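Local atomic coordinates of polyphosphate kinase (Porphyromonas gingivalis, PDB entry 2O8R), a protein that probably catalyses the reversible, magnesium-dependent transfer of the terminal phosphate of ATP onto a growing polyphosphate chain. Residues R23-A28 / S43-N48; L461-F466 / Y474-L479; T470-S475 / M593-S598. The protein carries 3 engineered substitutions. One frame throughout, in Å; residues are numbered along the deposited sequence.

Interaction 1: residues R23-A28 / S43-N48; sequences RVLMEA and SIFSSN. With SO4 (sulfate ion), chain D.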
ATOM      1  N   ARG A  23     -25.831  18.402  -0.039  1.00 58.74           N
ATOM      2  CA  ARG A  23     -24.969  19.487  -0.494  1.00 50.72           C
ATOM      3  C   ARG A  23     -23.747  18.983  -1.288  1.00 61.23           C
ATOM      4  O   ARG A  23     -23.243  19.677  -2.181  1.00 49.70           O
ATOM      5  CB  ARG A  23     -24.542  20.342   0.692  1.00 46.49           C
ATOM      6  CG  ARG A  23     -23.521  21.411   0.362  1.00 58.19           C
ATOM      7  CD  ARG A  23     -24.080  22.436  -0.602  1.00 35.62           C
ATOM      8  NE  ARG A  23     -23.060  23.407  -0.975  1.00 51.64           N
ATOM      9  CZ  ARG A  23     -22.378  23.381  -2.116  1.00 40.08           C
ATOM     10  NH1 ARG A  23     -22.604  22.423  -2.999  1.00 50.12           N
ATOM     11  NH2 ARG A  23     -21.475  24.318  -2.374  1.00 49.43           N
ATOM     12  N   VAL A  24     -23.277  17.780  -0.958  1.00 58.48           N
ATOM     13  CA  VAL A  24     -22.197  17.142  -1.718  1.00 50.80           C
ATOM     14  C   VAL A  24     -22.712  16.776  -3.115  1.00 48.90           C
ATOM     15  O   VAL A  24     -22.071  17.070  -4.127  1.00 47.78           O
ATOM     16  CB  VAL A  24     -21.635  15.897  -0.984  1.00 47.24           C
ATOM     17  CG1 VAL A  24     -20.546  15.234  -1.805  1.00 68.08           C
ATOM     18  CG2 VAL A  24     -21.072  16.296   0.360  1.00 39.58           C
ATOM     19  N   LEU A  25     -23.892  16.165  -3.157  1.00 58.83           N
ATOM     20  CA  LEU A  25     -24.580  15.880  -4.413  1.00 56.40           C
ATOM     21  C   LEU A  25     -24.788  17.142  -5.251  1.00 54.45           C
ATOM     22  O   LEU A  25     -24.742  17.091  -6.474  1.00 57.33           O
ATOM     23  CB  LEU A  25     -25.921  15.190  -4.149  1.00 48.46           C
ATOM     24  CG  LEU A  25     -26.642  14.566  -5.346  1.00 58.28           C
ATOM     25  CD1 LEU A  25     -25.670  13.897  -6.289  1.00 48.72           C
ATOM     26  CD2 LEU A  25     -27.666  13.564  -4.873  1.00 64.52           C
HETATM   27  N   MSE A  26     -25.014  18.274  -4.591  1.00 57.09           N
HETATM   28  CA  MSE A  26     -25.182  19.536  -5.300  1.00 50.36           C
HETATM   29  C   MSE A  26     -23.923  20.020  -6.016  1.00 55.39           C
HETATM   30  O   MSE A  26     -24.028  20.561  -7.124  1.00 44.23           O
HETATM   31  CB  MSE A  26     -25.715  20.607  -4.372  1.00 51.63           C
HETATM   32  CG  MSE A  26     -27.193  20.461  -4.130  1.00 52.38           C
HETATM   33 SE   MSE A  26     -27.798  21.382  -2.527  1.00 79.30          SE
HETATM   34  CE  MSE A  26     -29.723  21.303  -2.913  1.00 90.75           C
ATOM     35  N   GLU A  27     -22.747  19.826  -5.408  1.00 44.19           N
ATOM     36  CA  GLU A  27     -21.501  20.189  -6.077  1.00 52.80           C
ATOM     37  C   GLU A  27     -21.447  19.501  -7.415  1.00 53.71           C
ATOM     38  O   GLU A  27     -21.033  20.102  -8.404  1.00 55.75           O
ATOM     39  CB  GLU A  27     -20.272  19.818  -5.267  1.00 47.20           C
ATOM     40  CG  GLU A  27     -19.924  20.813  -4.185  1.00 84.81           C
ATOM     41  CD  GLU A  27     -19.305  22.078  -4.731  1.00 74.87           C
ATOM     42  OE1 GLU A  27     -18.570  21.988  -5.723  1.00 76.16           O
ATOM     43  OE2 GLU A  27     -19.539  23.161  -4.164  1.00 87.24           O
ATOM     44  N   ALA A  28     -21.903  18.250  -7.442  1.00 45.00           N
ATOM     45  CA  ALA A  28     -21.958  17.493  -8.681  1.00 49.04           C
ATOM     46  C   ALA A  28     -22.886  18.130  -9.721  1.00 47.64           C
ATOM     47  O   ALA A  28     -22.599  18.079 -10.913  1.00 63.25           O
ATOM     48  CB  ALA A  28     -22.366  16.085  -8.400  1.00 54.44           C
ATOM     49  N   SER A  43     -18.586  10.660  -6.662  1.00 51.25           N
ATOM     50  CA  SER A  43     -17.869   9.586  -5.981  1.00 52.77           C
ATOM     51  C   SER A  43     -17.877   9.756  -4.451  1.00 50.36           C
ATOM     52  O   SER A  43     -18.201   8.820  -3.715  1.00 51.69           O
ATOM     53  CB  SER A  43     -16.438   9.499  -6.530  1.00 53.15           C
ATOM     54  OG  SER A  43     -15.497   9.230  -5.508  1.00 69.78           O
ATOM     55  N   ILE A  44     -17.542  10.964  -3.996  1.00 39.67           N
ATOM     56  CA  ILE A  44     -17.536  11.314  -2.576  1.00 44.22           C
ATOM     57  C   ILE A  44     -18.892  11.043  -1.945  1.00 55.78           C
ATOM     58  O   ILE A  44     -18.968  10.382  -0.905  1.00 51.80           O
ATOM     59  CB  ILE A  44     -17.142  12.790  -2.330  1.00 42.14           C
ATOM     60  CG1 ILE A  44     -15.662  13.008  -2.661  1.00 26.25           C
ATOM     61  CG2 ILE A  44     -17.429  13.184  -0.885  1.00 30.14           C
ATOM     62  CD1 ILE A  44     -15.230  14.480  -2.707  1.00 38.31           C
ATOM     63  N   PHE A  45     -19.951  11.529  -2.596  1.00 48.69           N
ATOM     64  CA  PHE A  45     -21.322  11.311  -2.131  1.00 52.84           C
ATOM     65  C   PHE A  45     -21.602   9.830  -1.913  1.00 57.61           C
ATOM     66  O   PHE A  45     -22.214   9.442  -0.913  1.00 54.19           O
ATOM     67  CB  PHE A  45     -22.323  11.884  -3.131  1.00 38.07           C
ATOM     68  CG  PHE A  45     -23.747  11.511  -2.846  1.00 45.59           C
ATOM     69  CD1 PHE A  45     -24.545  12.330  -2.073  1.00 30.83           C
ATOM     70  CD2 PHE A  45     -24.296  10.345  -3.367  1.00 51.01           C
ATOM     71  CE1 PHE A  45     -25.860  11.995  -1.811  1.00 48.88           C
ATOM     72  CE2 PHE A  45     -25.607  10.009  -3.118  1.00 44.47           C
ATOM     73  CZ  PHE A  45     -26.395  10.828  -2.337  1.00 40.68           C
ATOM     74  N   SER A  46     -21.149   9.018  -2.862  1.00 49.49           N
ATOM     75  CA  SER A  46     -21.350   7.588  -2.805  1.00 41.99           C
ATOM     76  C   SER A  46     -20.585   6.981  -1.639  1.00 49.14           C
ATOM     77  O   SER A  46     -21.150   6.169  -0.899  1.00 45.49           O
ATOM     78  CB  SER A  46     -20.918   6.934  -4.114  1.00 58.51           C
ATOM     79  OG  SER A  46     -21.688   7.404  -5.201  1.00 52.50           O
ATOM     80  N   SER A  47     -19.316   7.372  -1.473  1.00 27.37           N
ATOM     81  CA  SER A  47     -18.492   6.831  -0.369  1.00 47.12           C
ATOM     82  C   SER A  47     -18.978   7.248   1.018  1.00 62.76           C
ATOM     83  O   SER A  47     -18.891   6.465   1.965  1.00 66.66           O
ATOM     84  CB  SER A  47     -17.003   7.173  -0.530  1.00 30.28           C
ATOM     85  OG  SER A  47     -16.839   8.449  -1.107  1.00 72.18           O
ATOM     86  N   ASN A  48     -19.485   8.479   1.130  1.00 60.37           N
ATOM     87  CA  ASN A  48     -20.096   8.959   2.370  1.00 56.62           C
ATOM     88  C   ASN A  48     -21.327   8.170   2.751  1.00 52.62           C
ATOM     89  O   ASN A  48     -21.509   7.850   3.910  1.00 61.41           O
ATOM     90  CB  ASN A  48     -20.493  10.431   2.270  1.00 44.57           C
ATOM     91  CG  ASN A  48     -19.321  11.330   2.050  1.00 52.76           C
ATOM     92  OD1 ASN A  48     -18.165  10.934   2.244  1.00 63.53           O
ATOM     93  ND2 ASN A  48     -19.603  12.553   1.632  1.00 40.17           N
TER
HETATM   94  S   SO4 D 705     -24.981   5.427  -5.782  1.00127.13           S
HETATM   95  O1  SO4 D 705     -24.177   6.644  -5.732  1.00114.68           O
HETATM   96  O2  SO4 D 705     -25.927   5.515  -6.891  1.00132.99           O
HETATM   97  O3  SO4 D 705     -24.115   4.254  -5.968  1.00 89.59           O
HETATM   98  O4  SO4 D 705     -25.739   5.326  -4.537  1.00123.21           O

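Interaction 2: residues L461-F466 / Y474-L479; sequences LSTGNF and YSDTTL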
ATOM      1  N   LEU A 461       0.215  23.218  17.489  1.00 53.64           N
ATOM      2  CA  LEU A 461      -1.205  22.863  17.730  1.00 45.35           C
ATOM      3  C   LEU A 461      -2.041  23.072  16.495  1.00 43.15           C
ATOM      4  O   LEU A 461      -1.819  24.020  15.749  1.00 57.73           O
ATOM      5  CB  LEU A 461      -1.817  23.681  18.853  1.00 32.54           C
ATOM      6  CG  LEU A 461      -1.198  23.393  20.211  1.00 53.75           C
ATOM      7  CD1 LEU A 461      -0.087  24.416  20.525  1.00 50.07           C
ATOM      8  CD2 LEU A 461      -2.293  23.432  21.245  1.00 49.01           C
ATOM      9  N   SER A 462      -3.029  22.208  16.295  1.00 40.61           N
ATOM     10  CA  SER A 462      -3.643  22.101  14.980  1.00 45.35           C
ATOM     11  C   SER A 462      -5.085  21.634  14.973  1.00 50.05           C
ATOM     12  O   SER A 462      -5.515  20.898  15.862  1.00 59.59           O
ATOM     13  CB  SER A 462      -2.834  21.133  14.136  1.00 38.19           C
ATOM     14  OG  SER A 462      -3.317  21.148  12.810  1.00 45.17           O
ATOM     15  N   THR A 463      -5.809  22.037  13.935  1.00 48.13           N
ATOM     16  CA  THR A 463      -7.202  21.632  13.751  1.00 52.18           C
ATOM     17  C   THR A 463      -7.332  20.270  13.081  1.00 52.01           C
ATOM     18  O   THR A 463      -8.395  19.659  13.132  1.00 57.15           O
ATOM     19  CB  THR A 463      -7.984  22.661  12.933  1.00 51.51           C
ATOM     20  OG1 THR A 463      -7.425  22.749  11.617  1.00 58.55           O
ATOM     21  CG2 THR A 463      -7.895  24.011  13.598  1.00 53.86           C
ATOM     22  N   GLY A 464      -6.258  19.805  12.446  1.00 46.96           N
ATOM     23  CA  GLY A 464      -6.203  18.444  11.926  1.00 55.98           C
ATOM     24  C   GLY A 464      -4.829  17.809  12.041  1.00 67.61           C
ATOM     25  O   GLY A 464      -3.947  18.341  12.703  1.00 66.25           O
ATOM     26  N   ASN A 465      -4.650  16.671  11.372  1.00 79.93           N
ATOM     27  CA  ASN A 465      -3.404  15.905  11.422  1.00 69.49           C
ATOM     28  C   ASN A 465      -2.281  16.552  10.614  1.00 76.46           C
ATOM     29  O   ASN A 465      -2.546  17.273   9.652  1.00 85.26           O
ATOM     30  CB  ASN A 465      -3.653  14.467  10.958  1.00 59.38           C
ATOM     31  CG  ASN A 465      -4.694  13.742  11.810  1.00 78.12           C
ATOM     32  OD1 ASN A 465      -5.814  14.220  11.991  1.00 96.90           O
ATOM     33  ND2 ASN A 465      -4.326  12.578  12.329  1.00 98.21           N
ATOM     34  N   PHE A 466      -1.030  16.311  11.017  1.00 82.72           N
ATOM     35  CA  PHE A 466       0.134  16.927  10.358  1.00 81.69           C
ATOM     36  C   PHE A 466       0.464  16.168   9.079  1.00 93.01           C
ATOM     37  O   PHE A 466       0.949  16.738   8.092  1.00 89.80           O
ATOM     38  CB  PHE A 466       1.373  16.903  11.264  1.00 64.55           C
ATOM     39  CG  PHE A 466       1.200  17.598  12.587  1.00 67.60           C
ATOM     40  CD1 PHE A 466       0.972  18.971  12.649  1.00 55.18           C
ATOM     41  CD2 PHE A 466       1.302  16.881  13.778  1.00 53.82           C
ATOM     42  CE1 PHE A 466       0.829  19.612  13.868  1.00 46.36           C
ATOM     43  CE2 PHE A 466       1.162  17.520  15.011  1.00 52.38           C
ATOM     44  CZ  PHE A 466       0.930  18.884  15.058  1.00 50.53           C
ATOM     45  N   TYR A 474      -7.537  18.693   2.562  1.00 52.51           N
ATOM     46  CA  TYR A 474      -8.107  19.252   3.796  1.00 46.37           C
ATOM     47  C   TYR A 474      -7.639  20.673   4.039  1.00 39.31           C
ATOM     48  O   TYR A 474      -6.454  20.950   3.998  1.00 51.65           O
ATOM     49  CB  TYR A 474      -7.700  18.406   5.017  1.00 38.83           C
ATOM     50  CG  TYR A 474      -8.599  17.218   5.269  1.00 51.48           C
ATOM     51  CD1 TYR A 474      -8.978  16.376   4.223  1.00 42.01           C
ATOM     52  CD2 TYR A 474      -9.066  16.934   6.544  1.00 42.02           C
ATOM     53  CE1 TYR A 474      -9.790  15.308   4.432  1.00 43.72           C
ATOM     54  CE2 TYR A 474      -9.900  15.845   6.766  1.00 61.98           C
ATOM     55  CZ  TYR A 474     -10.254  15.039   5.697  1.00 55.11           C
ATOM     56  OH  TYR A 474     -11.065  13.946   5.869  1.00 62.74           O
ATOM     57  N   SER A 475      -8.575  21.575   4.292  1.00 54.20           N
ATOM     58  CA  SER A 475      -8.227  22.876   4.826  1.00 43.12           C
ATOM     59  C   SER A 475      -8.110  22.730   6.352  1.00 39.04           C
ATOM     60  O   SER A 475      -9.018  22.208   7.008  1.00 43.17           O
ATOM     61  CB  SER A 475      -9.277  23.914   4.409  1.00 40.70           C
ATOM     62  OG  SER A 475      -9.169  25.123   5.138  1.00 51.61           O
ATOM     63  N   ASP A 476      -6.980  23.163   6.906  1.00 43.25           N
ATOM     64  CA  ASP A 476      -6.743  23.090   8.351  1.00 40.38           C
ATOM     65  C   ASP A 476      -5.873  24.251   8.822  1.00 53.67           C
ATOM     66  O   ASP A 476      -5.226  24.933   8.010  1.00 54.50           O
ATOM     67  CB  ASP A 476      -6.042  21.782   8.719  1.00 43.01           C
ATOM     68  CG  ASP A 476      -6.994  20.643   8.912  1.00 41.74           C
ATOM     69  OD1 ASP A 476      -7.985  20.807   9.648  1.00 59.58           O
ATOM     70  OD2 ASP A 476      -6.735  19.571   8.334  1.00 63.95           O
ATOM     71  N   THR A 477      -5.821  24.447  10.137  1.00 44.63           N
ATOM     72  CA  THR A 477      -5.055  25.550  10.704  1.00 42.67           C
ATOM     73  C   THR A 477      -4.088  25.109  11.817  1.00 51.92           C
ATOM     74  O   THR A 477      -4.453  24.361  12.735  1.00 53.39           O
ATOM     75  CB  THR A 477      -6.003  26.644  11.184  1.00 43.45           C
ATOM     76  OG1 THR A 477      -6.816  27.065  10.080  1.00 59.90           O
ATOM     77  CG2 THR A 477      -5.226  27.834  11.700  1.00 45.26           C
ATOM     78  N   THR A 478      -2.845  25.564  11.710  1.00 51.21           N
ATOM     79  CA  THR A 478      -1.794  25.167  12.632  1.00 48.92           C
ATOM     80  C   THR A 478      -1.122  26.391  13.252  1.00 59.67           C
ATOM     81  O   THR A 478      -0.692  27.306  12.535  1.00 51.59           O
ATOM     82  CB  THR A 478      -0.738  24.315  11.913  1.00 52.08           C
ATOM     83  OG1 THR A 478      -1.331  23.076  11.500  1.00 50.03           O
ATOM     84  CG2 THR A 478       0.440  24.027  12.828  1.00 46.50           C
ATOM     85  N   LEU A 479      -1.052  26.393  14.583  1.00 38.11           N
ATOM     86  CA  LEU A 479      -0.335  27.399  15.340  1.00 43.25           C
ATOM     87  C   LEU A 479       1.028  26.878  15.743  1.00 50.56           C
ATOM     88  O   LEU A 479       1.145  25.768  16.242  1.00 60.88           O
ATOM     89  CB  LEU A 479      -1.103  27.746  16.614  1.00 50.19           C
ATOM     90  CG  LEU A 479      -0.413  28.788  17.496  1.00 57.98           C
ATOM     91  CD1 LEU A 479      -0.338  30.113  16.757  1.00 44.25           C
ATOM     92  CD2 LEU A 479      -1.115  28.944  18.834  1.00 40.54           C
TER

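Interaction 3: residues T470-S475 / M593-S598; sequences TARIYS and MYLEHS. With SO4 (sulfate ion), chain G; SO4 (sulfate ion), chain F.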
ATOM      1  N   THR A 470      -4.422  11.812   2.297  1.00 94.06           N
ATOM      2  CA  THR A 470      -5.753  11.651   1.748  1.00 77.57           C
ATOM      3  C   THR A 470      -5.809  12.245   0.332  1.00 75.39           C
ATOM      4  O   THR A 470      -5.024  13.129  -0.003  1.00 73.62           O
ATOM      5  CB  THR A 470      -6.816  12.258   2.709  1.00 80.13           C
ATOM      6  OG1 THR A 470      -7.984  12.627   1.974  1.00103.20           O
ATOM      7  CG2 THR A 470      -6.270  13.489   3.434  1.00 75.59           C
ATOM      8  N   ALA A 471      -6.708  11.743  -0.510  1.00 74.95           N
ATOM      9  CA  ALA A 471      -6.814  12.242  -1.884  1.00 75.06           C
ATOM     10  C   ALA A 471      -7.574  13.560  -1.928  1.00 75.24           C
ATOM     11  O   ALA A 471      -7.252  14.448  -2.720  1.00 71.56           O
ATOM     12  CB  ALA A 471      -7.472  11.216  -2.783  1.00 77.77           C
ATOM     13  N   ARG A 472      -8.587  13.668  -1.073  1.00 68.38           N
ATOM     14  CA  ARG A 472      -9.256  14.934  -0.808  1.00 58.32           C
ATOM     15  C   ARG A 472      -8.304  15.841  -0.045  1.00 59.81           C
ATOM     16  O   ARG A 472      -7.616  15.409   0.889  1.00 56.38           O
ATOM     17  CB  ARG A 472     -10.508  14.712   0.036  1.00 49.27           C
ATOM     18  CG  ARG A 472     -11.321  15.955   0.319  1.00 58.82           C
ATOM     19  CD  ARG A 472     -12.334  16.236  -0.769  1.00 38.60           C
ATOM     20  NE  ARG A 472     -13.662  16.399  -0.182  1.00 70.29           N
ATOM     21  CZ  ARG A 472     -14.256  17.569   0.027  1.00 58.59           C
ATOM     22  NH1 ARG A 472     -13.655  18.689  -0.323  1.00 85.50           N
ATOM     23  NH2 ARG A 472     -15.459  17.619   0.570  1.00 74.12           N
ATOM     24  N   ILE A 473      -8.268  17.104  -0.446  1.00 49.71           N
ATOM     25  CA  ILE A 473      -7.439  18.070   0.222  1.00 46.96           C
ATOM     26  C   ILE A 473      -8.192  18.676   1.401  1.00 51.20           C
ATOM     27  O   ILE A 473      -9.340  19.091   1.265  1.00 67.01           O
ATOM     28  CB  ILE A 473      -6.961  19.124  -0.768  1.00 57.53           C
ATOM     29  CG1 ILE A 473      -6.271  18.420  -1.937  1.00 38.84           C
ATOM     30  CG2 ILE A 473      -6.006  20.112  -0.093  1.00 56.72           C
ATOM     31  CD1 ILE A 473      -6.019  19.293  -3.140  1.00 34.24           C
ATOM     32  N   TYR A 474      -7.537  18.693   2.562  1.00 52.51           N
ATOM     33  CA  TYR A 474      -8.107  19.252   3.796  1.00 46.37           C
ATOM     34  C   TYR A 474      -7.639  20.673   4.039  1.00 39.31           C
ATOM     35  O   TYR A 474      -6.454  20.950   3.998  1.00 51.65           O
ATOM     36  CB  TYR A 474      -7.700  18.406   5.017  1.00 38.83           C
ATOM     37  CG  TYR A 474      -8.599  17.218   5.269  1.00 51.48           C
ATOM     38  CD1 TYR A 474      -8.978  16.376   4.223  1.00 42.01           C
ATOM     39  CD2 TYR A 474      -9.066  16.934   6.544  1.00 42.02           C
ATOM     40  CE1 TYR A 474      -9.790  15.308   4.432  1.00 43.72           C
ATOM     41  CE2 TYR A 474      -9.900  15.845   6.766  1.00 61.98           C
ATOM     42  CZ  TYR A 474     -10.254  15.039   5.697  1.00 55.11           C
ATOM     43  OH  TYR A 474     -11.065  13.946   5.869  1.00 62.74           O
ATOM     44  N   SER A 475      -8.575  21.575   4.292  1.00 54.20           N
ATOM     45  CA  SER A 475      -8.227  22.876   4.826  1.00 43.12           C
ATOM     46  C   SER A 475      -8.110  22.730   6.352  1.00 39.04           C
ATOM     47  O   SER A 475      -9.018  22.208   7.008  1.00 43.17           O
ATOM     48  CB  SER A 475      -9.277  23.914   4.409  1.00 40.70           C
ATOM     49  OG  SER A 475      -9.169  25.123   5.138  1.00 51.61           O
HETATM   50  N   MSE A 593     -14.155  22.518  -2.945  1.00 54.20           N
HETATM   51  CA  MSE A 593     -13.167  21.483  -3.249  1.00 53.31           C
HETATM   52  C   MSE A 593     -12.335  20.998  -2.053  1.00 48.22           C
HETATM   53  O   MSE A 593     -12.068  19.798  -1.929  1.00 55.13           O
HETATM   54  CB  MSE A 593     -12.236  21.956  -4.350  1.00 54.00           C
HETATM   55  CG  MSE A 593     -11.463  20.822  -4.979  1.00 72.42           C
HETATM   56 SE   MSE A 593     -10.222  21.406  -6.348  1.00 79.17          SE
HETATM   57  CE  MSE A 593     -10.327  19.814  -7.478  1.00101.15           C
ATOM     58  N   TYR A 594     -11.914  21.925  -1.193  1.00 40.29           N
ATOM     59  CA  TYR A 594     -11.179  21.568   0.010  1.00 42.97           C
ATOM     60  C   TYR A 594     -12.167  21.234   1.094  1.00 44.69           C
ATOM     61  O   TYR A 594     -13.227  21.844   1.180  1.00 51.58           O
ATOM     62  CB  TYR A 594     -10.289  22.714   0.509  1.00 46.75           C
ATOM     63  CG  TYR A 594      -9.273  23.230  -0.477  1.00 54.88           C
ATOM     64  CD1 TYR A 594      -8.676  22.393  -1.407  1.00 52.59           C
ATOM     65  CD2 TYR A 594      -8.881  24.555  -0.446  1.00 54.75           C
ATOM     66  CE1 TYR A 594      -7.761  22.869  -2.293  1.00 48.20           C
ATOM     67  CE2 TYR A 594      -7.958  25.036  -1.321  1.00 52.38           C
ATOM     68  CZ  TYR A 594      -7.403  24.198  -2.249  1.00 56.34           C
ATOM     69  OH  TYR A 594      -6.475  24.699  -3.131  1.00 66.28           O
ATOM     70  N   LEU A 595     -11.826  20.265   1.930  1.00 41.65           N
ATOM     71  CA  LEU A 595     -12.697  19.927   3.034  1.00 43.10           C
ATOM     72  C   LEU A 595     -12.460  20.946   4.147  1.00 57.22           C
ATOM     73  O   LEU A 595     -11.345  21.083   4.671  1.00 51.39           O
ATOM     74  CB  LEU A 595     -12.472  18.485   3.481  1.00 35.05           C
ATOM     75  CG  LEU A 595     -13.399  17.876   4.529  1.00 51.56           C
ATOM     76  CD1 LEU A 595     -13.857  16.469   4.161  1.00 33.55           C
ATOM     77  CD2 LEU A 595     -12.685  17.849   5.836  1.00 40.45           C
ATOM     78  N   GLU A 596     -13.518  21.687   4.462  1.00 62.57           N
ATOM     79  CA  GLU A 596     -13.472  22.758   5.451  1.00 49.08           C
ATOM     80  C   GLU A 596     -13.398  22.177   6.851  1.00 53.21           C
ATOM     81  O   GLU A 596     -14.408  21.920   7.498  1.00 53.67           O
ATOM     82  CB  GLU A 596     -14.695  23.648   5.302  1.00 35.41           C
ATOM     83  CG  GLU A 596     -14.678  24.520   4.061  1.00 45.19           C
ATOM     84  CD  GLU A 596     -13.633  25.626   4.123  1.00 44.29           C
ATOM     85  OE1 GLU A 596     -13.315  26.108   5.227  1.00 54.40           O
ATOM     86  OE2 GLU A 596     -13.124  26.017   3.061  1.00 52.08           O
ATOM     87  N   HIS A 597     -12.177  21.980   7.322  1.00 43.64           N
ATOM     88  CA  HIS A 597     -11.995  21.103   8.443  1.00 39.12           C
ATOM     89  C   HIS A 597     -11.579  21.859   9.676  1.00 34.80           C
ATOM     90  O   HIS A 597     -11.578  21.303  10.767  1.00 40.75           O
ATOM     91  CB  HIS A 597     -10.969  20.021   8.083  1.00 29.12           C
ATOM     92  CG  HIS A 597     -10.846  18.945   9.109  1.00 41.80           C
ATOM     93  ND1 HIS A 597      -9.862  18.949  10.075  1.00 40.87           N
ATOM     94  CD2 HIS A 597     -11.595  17.844   9.337  1.00 36.06           C
ATOM     95  CE1 HIS A 597     -10.002  17.885  10.841  1.00 40.79           C
ATOM     96  NE2 HIS A 597     -11.045  17.197  10.412  1.00 45.14           N
ATOM     97  N   SER A 598     -11.212  23.126   9.507  1.00 53.37           N
ATOM     98  CA  SER A 598     -10.825  23.968  10.640  1.00 52.93           C
ATOM     99  C   SER A 598     -11.917  23.999  11.700  1.00 59.61           C
ATOM    100  O   SER A 598     -13.121  23.957  11.389  1.00 51.01           O
ATOM    101  CB  SER A 598     -10.538  25.401  10.185  1.00 51.22           C
ATOM    102  OG  SER A 598      -9.339  25.476   9.444  1.00 94.04           O
TER
HETATM  103  S   SO4 G 708      -9.280  10.087   0.443  1.00114.61           S
HETATM  104  O1  SO4 G 708      -7.894   9.705   0.201  1.00123.74           O
HETATM  105  O2  SO4 G 708     -10.149   9.017  -0.035  1.00134.55           O
HETATM  106  O3  SO4 G 708      -9.499  10.287   1.872  1.00126.73           O
HETATM  107  O4  SO4 G 708      -9.600  11.321  -0.260  1.00127.45           O
HETATM  108  S   SO4 F 707     -10.820  14.397  12.558  1.00 81.62           S
HETATM  109  O1  SO4 F 707     -10.764  14.655  11.121  1.00 92.46           O
HETATM  110  O2  SO4 F 707     -12.139  13.835  12.890  1.00 68.92           O
HETATM  111  O3  SO4 F 707      -9.772  13.445  12.921  1.00102.70           O
HETATM  112  O4  SO4 F 707     -10.541  15.629  13.288  1.00 68.69           O
HETATM  113  O   HOH W   1     -10.055  17.962  -2.502  1.00 46.10           O
HETATM  114  O   HOH W   2     -10.489  27.341   3.859  1.00 46.33           O

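Interaction 1: residues R23-A28 / S43-N48
Phe45 lies against both Leu25 and Val24 in this helix-helix contact. The phenyl ring swings toward segment 23-28 because its CG stands anti to the backbone N (chi1 171°), and Leu25 meets it at an oblique angle. Leu25 CD2 sits over one face, displaced toward the rim, 4.2 Å from the centroid of the Phe45 ring in a CH-pi contact, while Leu25 CB touches Phe45 CD1 at 3.8 Å. Tyr98 of helix 83-112 also meets the ring, so the aromatic group is shared by three helices. Val24 sends its two methyls in different directions along the partner helix. CG1 packs against Ile44 CG2 at 3.8 Å, the two side chains crossing at about a right angle, and reaches Phe45 CB at 4.0 Å. Val24 CG2 instead approaches Asn48, whose ND2 is hydrogen-bonded to Asn21 OD1. The side-chain contacts between the two segments are mainly apolar. The segment axes come within 8.9 Å and run at 158°, nearly antiparallel; helices 13-29 and 35-63 follow each other with a short connection between them. The pair is a helical hairpin of the polyphosphate kinase N-terminal domain, and through Asn48 it probably borders the ATP site.

Interaction 2: residues L461-F466 / Y474-L479
Thr463 ties the end of one strand to Asp476 and Thr477 of the other through a single hydroxyl. Its OG1 occupies the crowded position between backbone N and carbonyl carbon (chi1 63°), where it can act in two ways at once: it gives its proton to Asp476 OD1 at 2.8 Å and accepts the amide of Thr477, N to OG1 2.8 Å, in a nearly straight bond. The carboxylate is met on its anti side, somewhat out of plane, and the two side chains slide past each other in opposite directions. The same Asp476 OD1 also accepts from His597 ND1. Thr463 CG2 is left to pack obliquely on Thr477 CB at 4.0 Å. One residue back, Ser462 and Thr478 form a non-hydrogen-bonded pair whose hydroxyls meet on one face of the sheet, Thr478 OG1 donating to Ser462 OG at 3.1 Å. Ser462 OG, anti to the backbone N (chi1 -173°), passes its own proton to Gly464 O at 2.9 Å and so helps fix the chain as it leaves the strand. Backbone bonds complete the register: Leu461 and Leu479 are joined by two, N of each to O of the other, and Thr463 N binds Thr477 O at 2.9 Å. The arrangement is an antiparallel beta hairpin of strands 457-462 and 474-481 in a phospholipase D-like domain, with its loop end near the predicted phosphohistidine, His439.

Interaction 3: residues T470-S475 / M593-S598
With its CG anti to the carbonyl carbon (chi1 -85°), Tyr474 lies alongside Leu595, both side chains pointing the same way, and Leu595 CD2 rests over one face of the phenol ring, 3.7 Å from its centroid. His597, with CG anti to the backbone N (chi1 -172°), crosses the tyrosine obliquely; Tyr474 CD2 lies over the imidazole face, 3.7 Å from His597 CG, with the ring planes at 48°. The imidazole is held at both nitrogens, by Asp476 at ND1 and, at the ring edge near its plane, by sulfate O1, 2.7 Å from NE2 in a bent bond. This would restrain the ring's rotation; the sulfate is probably from the crystallisation medium, but its place is consistent with phosphate binding in the predicted ATP site. Arg472 is bent along its chain and lays its guanidinium across Leu595, CB lying over the centre of the flat group; NH1 is hydrogen-bonded to Asp592 O. Backbone bonds Leu595 N to Ile473 O and Ser475 N to Leu595 O, each 2.8 Å, set the parallel pairing. Short strand 595-596 thus joins strand 474-481, while Arg472 reaches Phe41 and Ile44 of helix 35-63 and Ala471 packs on Arg417 of the second subunit.

Along the chain the N-terminal helical hairpin of interaction 1 closes first; interactions 2 and 3 follow, sharing Tyr474 and Ser475. Strand 474-481 pairs with 457-462 (antiparallel) and 595-596 (parallel) in one mixed sheet; the centres of interactions 2 and 3 are about 11 Å apart, and Thr477 and Ser598 bridge them by a probable hydroxyl hydrogen bond. Interactions 1 and 2 are 24 Å apart, centre to centre, and do not meet. Interaction 3 joins the two C-terminal domains and, through packing of Arg472 on Ile44, touches the N-terminal one in interaction 1, whose centre is 14 Å away, near the predicted ATP-binding residues Asn48, Tyr474 and His597.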